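Local coordinates for protein hyaluronoglucosaminidase (PDB 1FCQ) that hydrolyses hyaluronan as a bee-venom glycosidase of family 56, and is a major allergen of that venom, at residues S225-W230 with Y265-Y270. Residues are numbered along the deposited sequence; the frame is centred on the assembly and turned at random.
Sequences SVYLRW and YYWYKY
Tyr227 lies with its ring against the start of 265-270. Its first torsion (chi1 -58°) sets CG opposite the carbonyl carbon and beside the backbone N, which brings the ring against Trp267. CG meets Trp267 CB; CD1, one atom further out, sits 3.4 Å from Trp267 N. Along the same edge CE1 comes to 3.5 Å from Tyr265 O; across the ring CD2 touches Trp267 CE3. CE2 and CZ lie beneath Trp267 CB, the same group that CG meets, and at the tip OH reaches the edge of the Tyr265 ring at CD2. Trp267 CB stands 3.6 Å from the Tyr227 ring centroid, a CH-pi contact over one face, and the indole turns its edge to that face in an edge-to-face pair with planes at 51°. Over the centre of the opposite face lies Ser225 OG, which is hydrogen-bonded to Tyr184. In the TIM barrel, 225-230 follows strand 221-222 and runs beside the end of its parallel neighbour 261-267. Direct backbone pairing is brief: Val226 N donates to Tyr265 O (2.9 Å, nearly straight). Beyond it the chains are bridged by water: water 1 accepts from Trp267 N and is hydrogen-bonded to Val226 O, and water 2 accepts from Leu228 N and is hydrogen-bonded to Trp267 O and Lys269 O. Further along, Trp230 points the edge of its indole at one face of the Tyr270 ring, CD1 to CD1 3.8 Å, with planes nearly perpendicular at 84°. Leu228 CB packs obliquely on the same ring at CD2, and Asp282 and Ser279 N hold the Tyr270 hydroxyl.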
ATOM      1  N   SER A 225       0.935   0.743  -5.527  1.00 11.26           N
ATOM      2  CA  SER A 225       1.044  -0.722  -5.699  1.00 14.02           C
ATOM      3  C   SER A 225       0.965  -1.048  -7.184  1.00 14.89           C
ATOM      4  O   SER A 225      -0.002  -0.670  -7.848  1.00 14.73           O
ATOM      5  CB  SER A 225      -0.085  -1.387  -4.937  1.00 13.79           C
ATOM      6  OG  SER A 225      -0.077  -2.800  -5.150  1.00 16.13           O
ATOM      7  N   VAL A 226       1.956  -1.760  -7.725  1.00 14.60           N
ATOM      8  CA  VAL A 226       2.048  -2.035  -9.153  1.00 14.56           C
ATOM      9  C   VAL A 226       2.006  -3.529  -9.455  1.00 14.65           C
ATOM     10  O   VAL A 226       2.706  -4.031 -10.316  1.00 14.58           O
ATOM     11  CB  VAL A 226       3.277  -1.353  -9.784  1.00 13.80           C
ATOM     12  CG1 VAL A 226       3.199   0.175  -9.591  1.00 15.37           C
ATOM     13  CG2 VAL A 226       4.616  -1.839  -9.271  1.00 17.15           C
ATOM     14  N   TYR A 227       1.116  -4.215  -8.741  1.00 14.07           N
ATOM     15  CA  TYR A 227       0.974  -5.666  -8.952  1.00 15.36           C
ATOM     16  C   TYR A 227       0.403  -5.955 -10.335  1.00 15.11           C
ATOM     17  O   TYR A 227      -0.562  -5.331 -10.783  1.00 17.67           O
ATOM     18  CB  TYR A 227       0.128  -6.276  -7.844  1.00 15.19           C
ATOM     19  CG  TYR A 227       0.612  -6.082  -6.428  1.00 13.25           C
ATOM     20  CD1 TYR A 227       1.859  -5.546  -6.143  1.00 16.34           C
ATOM     21  CD2 TYR A 227      -0.213  -6.439  -5.357  1.00 14.12           C
ATOM     22  CE1 TYR A 227       2.267  -5.367  -4.840  1.00 12.67           C
ATOM     23  CE2 TYR A 227       0.213  -6.289  -4.046  1.00 15.80           C
ATOM     24  CZ  TYR A 227       1.451  -5.727  -3.800  1.00 13.20           C
ATOM     25  OH  TYR A 227       1.886  -5.548  -2.506  1.00 14.66           O
ATOM     26  N   LEU A 228       1.057  -6.889 -11.045  1.00 15.99           N
ATOM     27  CA  LEU A 228       0.619  -7.214 -12.389  1.00 15.26           C
ATOM     28  C   LEU A 228      -0.586  -8.140 -12.437  1.00 16.52           C
ATOM     29  O   LEU A 228      -0.898  -8.861 -11.495  1.00 19.60           O
ATOM     30  CB  LEU A 228       1.746  -7.885 -13.191  1.00 15.29           C
ATOM     31  CG  LEU A 228       3.106  -7.185 -13.128  1.00 18.22           C
ATOM     32  CD1 LEU A 228       4.079  -7.862 -14.080  1.00 20.11           C
ATOM     33  CD2 LEU A 228       2.937  -5.703 -13.450  1.00 18.18           C
ATOM     34  N   ARG A 229      -1.306  -8.023 -13.558  1.00 21.70           N
ATOM     35  CA  ARG A 229      -2.440  -8.903 -13.813  1.00 23.24           C
ATOM     36  C   ARG A 229      -2.081  -9.814 -14.986  1.00 25.33           C
ATOM     37  O   ARG A 229      -1.426  -9.388 -15.935  1.00 21.80           O
ATOM     38  CB  ARG A 229      -3.741  -8.150 -14.038  1.00 31.73           C
ATOM     39  CG  ARG A 229      -4.262  -7.510 -12.749  1.00 34.48           C
ATOM     40  CD  ARG A 229      -5.762  -7.271 -12.850  1.00 33.73           C
ATOM     41  NE  ARG A 229      -6.065  -6.459 -14.027  1.00 33.38           N
ATOM     42  CZ  ARG A 229      -5.912  -5.139 -14.069  1.00 31.24           C
ATOM     43  NH1 ARG A 229      -5.476  -4.502 -12.995  1.00 32.11           N
ATOM     44  NH2 ARG A 229      -6.216  -4.480 -15.177  1.00 33.33           N
ATOM     45  N   TRP A 230      -2.458 -11.083 -14.858  1.00 24.96           N
ATOM     46  CA  TRP A 230      -2.191 -12.083 -15.882  1.00 26.37           C
ATOM     47  C   TRP A 230      -3.047 -11.845 -17.120  1.00 30.76           C
ATOM     48  O   TRP A 230      -2.588 -12.045 -18.250  1.00 33.79           O
ATOM     49  CB  TRP A 230      -2.445 -13.477 -15.301  1.00 33.19           C
ATOM     50  CG  TRP A 230      -1.848 -14.586 -16.109  1.00 46.67           C
ATOM     51  CD1 TRP A 230      -0.564 -15.050 -16.057  1.00 49.23           C
ATOM     52  CD2 TRP A 230      -2.521 -15.373 -17.100  1.00 51.05           C
ATOM     53  NE1 TRP A 230      -0.398 -16.075 -16.954  1.00 55.75           N
ATOM     54  CE2 TRP A 230      -1.583 -16.292 -17.608  1.00 54.79           C
ATOM     55  CE3 TRP A 230      -3.824 -15.384 -17.603  1.00 53.30           C
ATOM     56  CZ2 TRP A 230      -1.910 -17.217 -18.597  1.00 58.98           C
ATOM     57  CZ3 TRP A 230      -4.147 -16.300 -18.585  1.00 56.10           C
ATOM     58  CH2 TRP A 230      -3.193 -17.205 -19.072  1.00 59.46           C
ATOM     59  N   TYR A 265       5.315  -0.632  -4.646  1.00 13.70           N
ATOM     60  CA  TYR A 265       5.127  -1.948  -4.041  1.00 11.77           C
ATOM     61  C   TYR A 265       5.016  -2.946  -5.197  1.00 11.90           C
ATOM     62  O   TYR A 265       4.202  -2.745  -6.116  1.00 12.33           O
ATOM     63  CB  TYR A 265       3.866  -1.958  -3.152  1.00 10.57           C
ATOM     64  CG  TYR A 265       4.283  -2.103  -1.702  1.00 10.45           C
ATOM     65  CD1 TYR A 265       4.792  -1.023  -0.980  1.00 13.43           C
ATOM     66  CD2 TYR A 265       4.267  -3.328  -1.069  1.00 11.76           C
ATOM     67  CE1 TYR A 265       5.250  -1.182   0.316  1.00 12.34           C
ATOM     68  CE2 TYR A 265       4.693  -3.510   0.241  1.00 13.08           C
ATOM     69  CZ  TYR A 265       5.193  -2.417   0.927  1.00 14.51           C
ATOM     70  OH  TYR A 265       5.661  -2.548   2.211  1.00 13.01           O
ATOM     71  N   TYR A 266       5.838  -3.989  -5.160  1.00 13.57           N
ATOM     72  CA  TYR A 266       5.906  -4.954  -6.254  1.00 12.12           C
ATOM     73  C   TYR A 266       5.705  -6.376  -5.748  1.00 13.45           C
ATOM     74  O   TYR A 266       6.294  -6.769  -4.751  1.00 15.03           O
ATOM     75  CB  TYR A 266       7.314  -4.851  -6.848  1.00 13.51           C
ATOM     76  CG  TYR A 266       7.498  -5.483  -8.205  1.00 13.53           C
ATOM     77  CD1 TYR A 266       7.335  -4.756  -9.362  1.00 13.22           C
ATOM     78  CD2 TYR A 266       7.845  -6.833  -8.306  1.00 13.63           C
ATOM     79  CE1 TYR A 266       7.487  -5.333 -10.623  1.00 14.77           C
ATOM     80  CE2 TYR A 266       8.030  -7.411  -9.547  1.00 14.41           C
ATOM     81  CZ  TYR A 266       7.850  -6.666 -10.689  1.00 16.97           C
ATOM     82  OH  TYR A 266       8.013  -7.277 -11.921  1.00 18.61           O
ATOM     83  N   TRP A 267       4.847  -7.129  -6.448  1.00 13.04           N
ATOM     84  CA  TRP A 267       4.595  -8.501  -5.994  1.00 15.17           C
ATOM     85  C   TRP A 267       5.115  -9.459  -7.061  1.00 14.42           C
ATOM     86  O   TRP A 267       5.047  -9.122  -8.238  1.00 14.97           O
ATOM     87  CB  TRP A 267       3.132  -8.761  -5.711  1.00 13.46           C
ATOM     88  CG  TRP A 267       2.766 -10.006  -4.960  1.00 15.60           C
ATOM     89  CD1 TRP A 267       3.556 -10.774  -4.157  1.00 15.12           C
ATOM     90  CD2 TRP A 267       1.451 -10.579  -4.894  1.00 13.11           C
ATOM     91  NE1 TRP A 267       2.825 -11.811  -3.613  1.00 14.94           N
ATOM     92  CE2 TRP A 267       1.532 -11.695  -4.036  1.00 14.03           C
ATOM     93  CE3 TRP A 267       0.214 -10.253  -5.466  1.00 16.05           C
ATOM     94  CZ2 TRP A 267       0.428 -12.502  -3.760  1.00 19.09           C
ATOM     95  CZ3 TRP A 267      -0.882 -11.048  -5.175  1.00 19.74           C
ATOM     96  CH2 TRP A 267      -0.766 -12.164  -4.326  1.00 18.46           C
ATOM     97  N   TYR A 268       5.623 -10.604  -6.613  1.00 12.43           N
ATOM     98  CA  TYR A 268       6.130 -11.605  -7.559  1.00 18.95           C
ATOM     99  C   TYR A 268       5.051 -12.582  -7.985  1.00 18.67           C
ATOM    100  O   TYR A 268       5.350 -13.545  -8.705  1.00 18.47           O
ATOM    101  CB  TYR A 268       7.365 -12.322  -6.983  1.00 16.93           C
ATOM    102  CG  TYR A 268       7.031 -13.089  -5.719  1.00 15.27           C
ATOM    103  CD1 TYR A 268       6.638 -14.419  -5.847  1.00 18.09           C
ATOM    104  CD2 TYR A 268       7.055 -12.541  -4.456  1.00 11.06           C
ATOM    105  CE1 TYR A 268       6.296 -15.156  -4.731  1.00 16.63           C
ATOM    106  CE2 TYR A 268       6.714 -13.261  -3.327  1.00 13.58           C
ATOM    107  CZ  TYR A 268       6.323 -14.587  -3.481  1.00 16.16           C
ATOM    108  OH  TYR A 268       5.973 -15.344  -2.390  1.00 17.49           O
ATOM    109  N   LYS A 269       3.799 -12.360  -7.610  1.00 14.42           N
ATOM    110  CA  LYS A 269       2.678 -13.170  -8.055  1.00 18.27           C
ATOM    111  C   LYS A 269       1.720 -12.278  -8.855  1.00 20.00           C
ATOM    112  O   LYS A 269       1.717 -11.063  -8.638  1.00 17.79           O
ATOM    113  CB  LYS A 269       1.866 -13.724  -6.880  1.00 19.13           C
ATOM    114  CG  LYS A 269       2.636 -14.615  -5.921  1.00 19.34           C
ATOM    115  CD  LYS A 269       2.932 -15.949  -6.603  1.00 20.73           C
ATOM    116  CE  LYS A 269       3.254 -16.999  -5.547  1.00 20.87           C
ATOM    117  NZ  LYS A 269       3.645 -18.282  -6.205  1.00 22.61           N
ATOM    118  N   TYR A 270       0.930 -12.844  -9.751  1.00 17.39           N
ATOM    119  CA  TYR A 270      -0.056 -12.066 -10.507  1.00 17.65           C
ATOM    120  C   TYR A 270      -1.227 -11.783  -9.587  1.00 15.71           C
ATOM    121  O   TYR A 270      -1.703 -12.674  -8.874  1.00 20.20           O
ATOM    122  CB  TYR A 270      -0.529 -12.814 -11.770  1.00 16.50           C
ATOM    123  CG  TYR A 270       0.598 -12.886 -12.780  1.00 18.74           C
ATOM    124  CD1 TYR A 270       1.374 -14.036 -12.922  1.00 18.01           C
ATOM    125  CD2 TYR A 270       0.915 -11.790 -13.573  1.00 18.33           C
ATOM    126  CE1 TYR A 270       2.405 -14.085 -13.826  1.00 18.22           C
ATOM    127  CE2 TYR A 270       1.953 -11.830 -14.483  1.00 18.90           C
ATOM    128  CZ  TYR A 270       2.696 -12.994 -14.620  1.00 17.62           C
ATOM    129  OH  TYR A 270       3.749 -13.040 -15.498  1.00 18.37           O
TER
HETATM  130  O   HOH W   1       4.377  -6.096  -9.172  1.00 16.38           O
HETATM  131  O   HOH W   2       2.520  -8.667  -9.468  1.00 14.22           O